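Local coordinates for protein STN1 (Saccharomyces cerevisiae, PDB 3KEY) that helps regulate telomere length and protect chromosome ends, restraining telomerase loading through its interaction with Cdc13, at residues T38-A41 / S42-F45; R65-V68 / N69-V72. One frame throughout, in Å; residues are numbered along the deposited sequence.

Overall arrangement
Both contacts lie in the first of the two winged helix-turn-helix domains that make up this C-terminal part of Stn1, each within a single helix. Contact 1, residues 38-45, sits on helix 31-47. Contact 2, residues 65-72, follows on helix 56-73, the next helix in the chain, which leads on to strands 78-81 and 86-88 of the domain's small antiparallel sheet. Their centres are about 15 Å apart, on the same side of the chain's centre. The two helices meet in the domain interior, where Leu40 of contact 1 packs on Leu67 of contact 2, while the outer sides carry Ser39, Ser42 and Phe43 in contact 1 and Arg65, Asn69 and Arg70 in contact 2.

Contact 1 of 2, residues T38-A41 / S42-F45; sequences TSLA and SFLF
Leu40 and Leu44, one helical turn apart, form the tighter side of this contact: CD2 of Leu40 lies 4.0 Å from CG of Leu44, the two side chains slanting across each other. Leu44 keeps CG beside its own backbone N (chi1 -64°), which also brings that carbon to 3.5 Å from the carbonyl O of Leu40. The backbone bond from Leu44 N to Leu40 O, 3.0 Å long, is matched by one of 2.9 Å from Phe45 N to Ala41 O. This flank of helix 31-47 turns into the core of the first winged helix-turn-helix domain, where Leu40 reaches Ala63 of helix 56-73 and Ala41 meets Glu60. On the other flank matters are looser and more polar. Ser42 folds its hydroxyl back over the preceding turn, OG lying between the backbone N and the carbonyl carbon (chi1 86°), and donates to Ser39 O at 3.0 Å. From the backbone the same carbonyl receives just weak bonds, from Phe43 N at 3.5 Å and from Ser42 N. The exposed ring of Phe43 leads outward, and just CD1 at its near side comes to 4.2 Å from Leu40 CD2, approaching obliquely.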
ATOM      1  N   THR A  38      -4.911  11.584 -13.147  1.00 38.86           N
ATOM      2  CA  THR A  38      -4.523  12.404 -14.288  1.00 39.64           C
ATOM      3  C   THR A  38      -3.082  12.093 -14.700  1.00 39.66           C
ATOM      4  O   THR A  38      -2.778  11.954 -15.888  1.00 39.58           O
ATOM      5  CB  THR A  38      -4.657  13.895 -13.947  1.00 40.21           C
ATOM      6  OG1 THR A  38      -6.022  14.169 -13.612  1.00 40.61           O
ATOM      7  CG2 THR A  38      -4.225  14.767 -15.135  1.00 41.16           C
ATOM      8  N   SER A  39      -2.201  11.970 -13.713  1.00 39.64           N
ATOM      9  CA  SER A  39      -0.800  11.666 -13.985  1.00 40.62           C
ATOM     10  C   SER A  39      -0.659  10.316 -14.702  1.00 41.00           C
ATOM     11  O   SER A  39       0.064  10.202 -15.700  1.00 39.65           O
ATOM     12  CB  SER A  39      -0.002  11.655 -12.673  1.00 42.91           C
ATOM     13  OG  SER A  39       1.348  11.283 -12.898  1.00 47.19           O
ATOM     14  N   LEU A  40      -1.362   9.300 -14.206  1.00 39.77           N
ATOM     15  CA  LEU A  40      -1.311   7.966 -14.807  1.00 39.01           C
ATOM     16  C   LEU A  40      -1.947   7.982 -16.200  1.00 37.89           C
ATOM     17  O   LEU A  40      -1.503   7.277 -17.111  1.00 36.56           O
ATOM     18  CB  LEU A  40      -2.064   6.954 -13.927  1.00 39.54           C
ATOM     19  CG  LEU A  40      -1.610   5.487 -13.891  1.00 43.06           C
ATOM     20  CD1 LEU A  40      -2.720   4.630 -13.279  1.00 42.46           C
ATOM     21  CD2 LEU A  40      -1.284   4.986 -15.275  1.00 42.24           C
ATOM     22  N   ALA A  41      -2.998   8.777 -16.356  1.00 36.64           N
ATOM     23  CA  ALA A  41      -3.690   8.860 -17.635  1.00 37.71           C
ATOM     24  C   ALA A  41      -2.763   9.393 -18.726  1.00 37.72           C
ATOM     25  O   ALA A  41      -2.823   8.938 -19.879  1.00 35.24           O
ATOM     26  CB  ALA A  41      -4.934   9.746 -17.511  1.00 36.44           C
ATOM     27  N   SER A  42      -1.901  10.346 -18.370  1.00 36.95           N
ATOM     28  CA  SER A  42      -0.986  10.902 -19.364  1.00 38.36           C
ATOM     29  C   SER A  42      -0.016   9.804 -19.800  1.00 37.48           C
ATOM     30  O   SER A  42       0.445   9.795 -20.937  1.00 37.05           O
ATOM     31  CB  SER A  42      -0.235  12.119 -18.813  1.00 36.67           C
ATOM     32  OG  SER A  42       0.924  11.744 -18.102  1.00 43.23           O
ATOM     33  N   PHE A  43       0.283   8.868 -18.901  1.00 37.66           N
ATOM     34  CA  PHE A  43       1.158   7.760 -19.258  1.00 37.28           C
ATOM     35  C   PHE A  43       0.400   6.834 -20.211  1.00 39.12           C
ATOM     36  O   PHE A  43       0.958   6.370 -21.212  1.00 40.07           O
ATOM     37  CB  PHE A  43       1.602   6.976 -18.016  1.00 38.56           C
ATOM     38  CG  PHE A  43       2.326   5.685 -18.337  1.00 39.34           C
ATOM     39  CD1 PHE A  43       1.676   4.455 -18.217  1.00 40.30           C
ATOM     40  CD2 PHE A  43       3.642   5.703 -18.789  1.00 39.74           C
ATOM     41  CE1 PHE A  43       2.330   3.260 -18.547  1.00 39.46           C
ATOM     42  CE2 PHE A  43       4.307   4.516 -19.122  1.00 40.71           C
ATOM     43  CZ  PHE A  43       3.647   3.291 -19.001  1.00 40.83           C
ATOM     44  N   LEU A  44      -0.873   6.574 -19.913  1.00 38.27           N
ATOM     45  CA  LEU A  44      -1.678   5.699 -20.767  1.00 39.28           C
ATOM     46  C   LEU A  44      -1.849   6.292 -22.169  1.00 37.76           C
ATOM     47  O   LEU A  44      -1.886   5.559 -23.161  1.00 37.62           O
ATOM     48  CB  LEU A  44      -3.061   5.429 -20.139  1.00 39.61           C
ATOM     49  CG  LEU A  44      -3.093   4.659 -18.809  1.00 42.10           C
ATOM     50  CD1 LEU A  44      -4.541   4.389 -18.414  1.00 42.51           C
ATOM     51  CD2 LEU A  44      -2.327   3.345 -18.942  1.00 42.30           C
ATOM     52  N   PHE A  45      -1.955   7.616 -22.256  1.00 36.99           N
ATOM     53  CA  PHE A  45      -2.091   8.259 -23.560  1.00 35.72           C
ATOM     54  C   PHE A  45      -0.874   7.945 -24.434  1.00 36.06           C
ATOM     55  O   PHE A  45      -1.016   7.612 -25.615  1.00 35.44           O
ATOM     56  CB  PHE A  45      -2.223   9.777 -23.406  1.00 37.35           C
ATOM     57  CG  PHE A  45      -2.336  10.509 -24.718  1.00 37.16           C
ATOM     58  CD1 PHE A  45      -3.559  10.614 -25.367  1.00 37.87           C
ATOM     59  CD2 PHE A  45      -1.212  11.065 -25.317  1.00 36.54           C
ATOM     60  CE1 PHE A  45      -3.661  11.266 -26.602  1.00 39.35           C
ATOM     61  CE2 PHE A  45      -1.300  11.715 -26.546  1.00 37.64           C
ATOM     62  CZ  PHE A  45      -2.530  11.814 -27.189  1.00 38.53           C
TER

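Contact 2 of 2, residues R65-V68 / N69-V72; sequences RDLV and NRLV
Four backbone bonds of the i to i+4 kind run from residues 69-72 back to residues 65-68 within helix 56-73, the straightest being Val72 N to Val68 O at 3.0 Å with an N-H...O angle of 172°. Over this frame Arg65 and Asn69 meet on the exposed side. The aliphatic part of the arginine does the touching: its CG comes to 3.3 Å from ND2 of Asn69, and CD lies close by, while the bends at chi2 and chi3 turn the guanidinium away from the amide, back toward the start of the helix. With CG set beside its own backbone N (chi1 -70°), Asn69 lays its amide back over the earlier turn, and OD1 comes 3.6 Å from CG2 of Val68. Arg65 NH1 and Asp66 OD2 are 3.9 Å apart in a long salt bridge; the oxygen stands well out of the guanidinium plane, making this an attraction of charges with no N-H aimed at it. Arg70 runs extended from CG to NE along the preceding turn. CG passes 3.0 Å from Asp66 O, and farther out CD2 of Leu67 covers one face of the guanidinium toward its rim, 4.0 Å from NH1. Leu67 thus serves two neighbourhoods, since it also packs on Leu10 of helix 6-16 and on Val36 of helix 31-47. Leu71, a turn later, continues the buried stripe against Leu10 and Leu14. Apolar on one side and polar and charged on the other, this is an amphipathic helix packed against helices 6-16 and 31-47 in the helical core of a winged helix-turn-helix domain.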
ATOM      1  N   ARG A  65      -9.348   2.667 -12.742  1.00 41.37           N
ATOM      2  CA  ARG A  65      -9.715   1.266 -12.613  1.00 42.50           C
ATOM      3  C   ARG A  65      -8.473   0.400 -12.443  1.00 41.87           C
ATOM      4  O   ARG A  65      -8.481  -0.560 -11.672  1.00 39.61           O
ATOM      5  CB  ARG A  65     -10.487   0.811 -13.849  1.00 46.80           C
ATOM      6  CG  ARG A  65     -10.818  -0.679 -13.868  1.00 53.16           C
ATOM      7  CD  ARG A  65     -10.499  -1.277 -15.234  1.00 57.73           C
ATOM      8  NE  ARG A  65     -11.151  -0.533 -16.313  1.00 62.28           N
ATOM      9  CZ  ARG A  65     -10.744  -0.532 -17.580  1.00 64.18           C
ATOM     10  NH1 ARG A  65      -9.678  -1.242 -17.940  1.00 64.34           N
ATOM     11  NH2 ARG A  65     -11.391   0.192 -18.487  1.00 63.52           N
ATOM     12  N   ASP A  66      -7.407   0.730 -13.170  1.00 40.99           N
ATOM     13  CA  ASP A  66      -6.168  -0.037 -13.076  1.00 42.31           C
ATOM     14  C   ASP A  66      -5.579   0.080 -11.672  1.00 40.78           C
ATOM     15  O   ASP A  66      -5.151  -0.914 -11.084  1.00 39.66           O
ATOM     16  CB  ASP A  66      -5.138   0.445 -14.110  1.00 48.02           C
ATOM     17  CG  ASP A  66      -5.522   0.082 -15.538  1.00 53.84           C
ATOM     18  OD1 ASP A  66      -4.781   0.471 -16.469  1.00 57.57           O
ATOM     19  OD2 ASP A  66      -6.559  -0.593 -15.735  1.00 57.84           O
ATOM     20  N   LEU A  67      -5.561   1.294 -11.138  1.00 37.73           N
ATOM     21  CA  LEU A  67      -5.031   1.514  -9.799  1.00 38.46           C
ATOM     22  C   LEU A  67      -5.832   0.765  -8.734  1.00 38.25           C
ATOM     23  O   LEU A  67      -5.249   0.048  -7.922  1.00 35.85           O
ATOM     24  CB  LEU A  67      -5.005   3.009  -9.471  1.00 39.37           C
ATOM     25  CG  LEU A  67      -4.011   3.816 -10.309  1.00 43.07           C
ATOM     26  CD1 LEU A  67      -4.198   5.298 -10.039  1.00 43.65           C
ATOM     27  CD2 LEU A  67      -2.578   3.370  -9.984  1.00 42.76           C
ATOM     28  N   VAL A  68      -7.156   0.916  -8.733  1.00 38.02           N
ATOM     29  CA  VAL A  68      -7.958   0.224  -7.731  1.00 41.17           C
ATOM     30  C   VAL A  68      -7.810  -1.281  -7.877  1.00 41.00           C
ATOM     31  O   VAL A  68      -7.695  -1.994  -6.879  1.00 39.26           O
ATOM     32  CB  VAL A  68      -9.465   0.579  -7.807  1.00 41.93           C
ATOM     33  CG1 VAL A  68      -9.670   2.056  -7.489  1.00 42.73           C
ATOM     34  CG2 VAL A  68     -10.018   0.228  -9.176  1.00 46.12           C
ATOM     35  N   ASN A  69      -7.801  -1.766  -9.117  1.00 41.89           N
ATOM     36  CA  ASN A  69      -7.664  -3.196  -9.345  1.00 43.57           C
ATOM     37  C   ASN A  69      -6.315  -3.727  -8.867  1.00 44.18           C
ATOM     38  O   ASN A  69      -6.237  -4.861  -8.400  1.00 45.56           O
ATOM     39  CB  ASN A  69      -7.880  -3.539 -10.825  1.00 46.23           C
ATOM     40  CG  ASN A  69      -9.340  -3.360 -11.267  1.00 49.70           C
ATOM     41  OD1 ASN A  69     -10.228  -3.118 -10.441  1.00 52.10           O
ATOM     42  ND2 ASN A  69      -9.590  -3.488 -12.571  1.00 49.93           N
ATOM     43  N   ARG A  70      -5.255  -2.923  -8.976  1.00 43.11           N
ATOM     44  CA  ARG A  70      -3.942  -3.366  -8.515  1.00 42.49           C
ATOM     45  C   ARG A  70      -3.998  -3.596  -7.004  1.00 41.67           C
ATOM     46  O   ARG A  70      -3.454  -4.577  -6.500  1.00 42.80           O
ATOM     47  CB  ARG A  70      -2.854  -2.322  -8.819  1.00 45.80           C
ATOM     48  CG  ARG A  70      -2.547  -2.104 -10.296  1.00 52.73           C
ATOM     49  CD  ARG A  70      -1.442  -1.055 -10.492  1.00 56.97           C
ATOM     50  NE  ARG A  70      -1.409  -0.531 -11.859  1.00 61.64           N
ATOM     51  CZ  ARG A  70      -0.577   0.418 -12.286  1.00 62.31           C
ATOM     52  NH1 ARG A  70       0.308   0.956 -11.455  1.00 62.87           N
ATOM     53  NH2 ARG A  70      -0.636   0.837 -13.544  1.00 61.39           N
ATOM     54  N   LEU A  71      -4.654  -2.684  -6.289  1.00 38.39           N
ATOM     55  CA  LEU A  71      -4.785  -2.781  -4.839  1.00 38.74           C
ATOM     56  C   LEU A  71      -5.641  -3.979  -4.416  1.00 38.81           C
ATOM     57  O   LEU A  71      -5.244  -4.753  -3.543  1.00 37.93           O
ATOM     58  CB  LEU A  71      -5.376  -1.482  -4.275  1.00 37.35           C
ATOM     59  CG  LEU A  71      -4.491  -0.241  -4.464  1.00 38.41           C
ATOM     60  CD1 LEU A  71      -5.209   1.007  -3.983  1.00 36.88           C
ATOM     61  CD2 LEU A  71      -3.180  -0.439  -3.707  1.00 37.67           C
ATOM     62  N   VAL A  72      -6.812  -4.133  -5.033  1.00 38.00           N
ATOM     63  CA  VAL A  72      -7.693  -5.255  -4.712  1.00 39.16           C
ATOM     64  C   VAL A  72      -6.949  -6.557  -5.006  1.00 39.97           C
ATOM     65  O   VAL A  72      -7.049  -7.527  -4.261  1.00 41.67           O
ATOM     66  CB  VAL A  72      -8.990  -5.232  -5.570  1.00 39.39           C
ATOM     67  CG1 VAL A  72      -9.842  -6.467  -5.260  1.00 40.83           C
ATOM     68  CG2 VAL A  72      -9.781  -3.959  -5.298  1.00 37.83           C
TER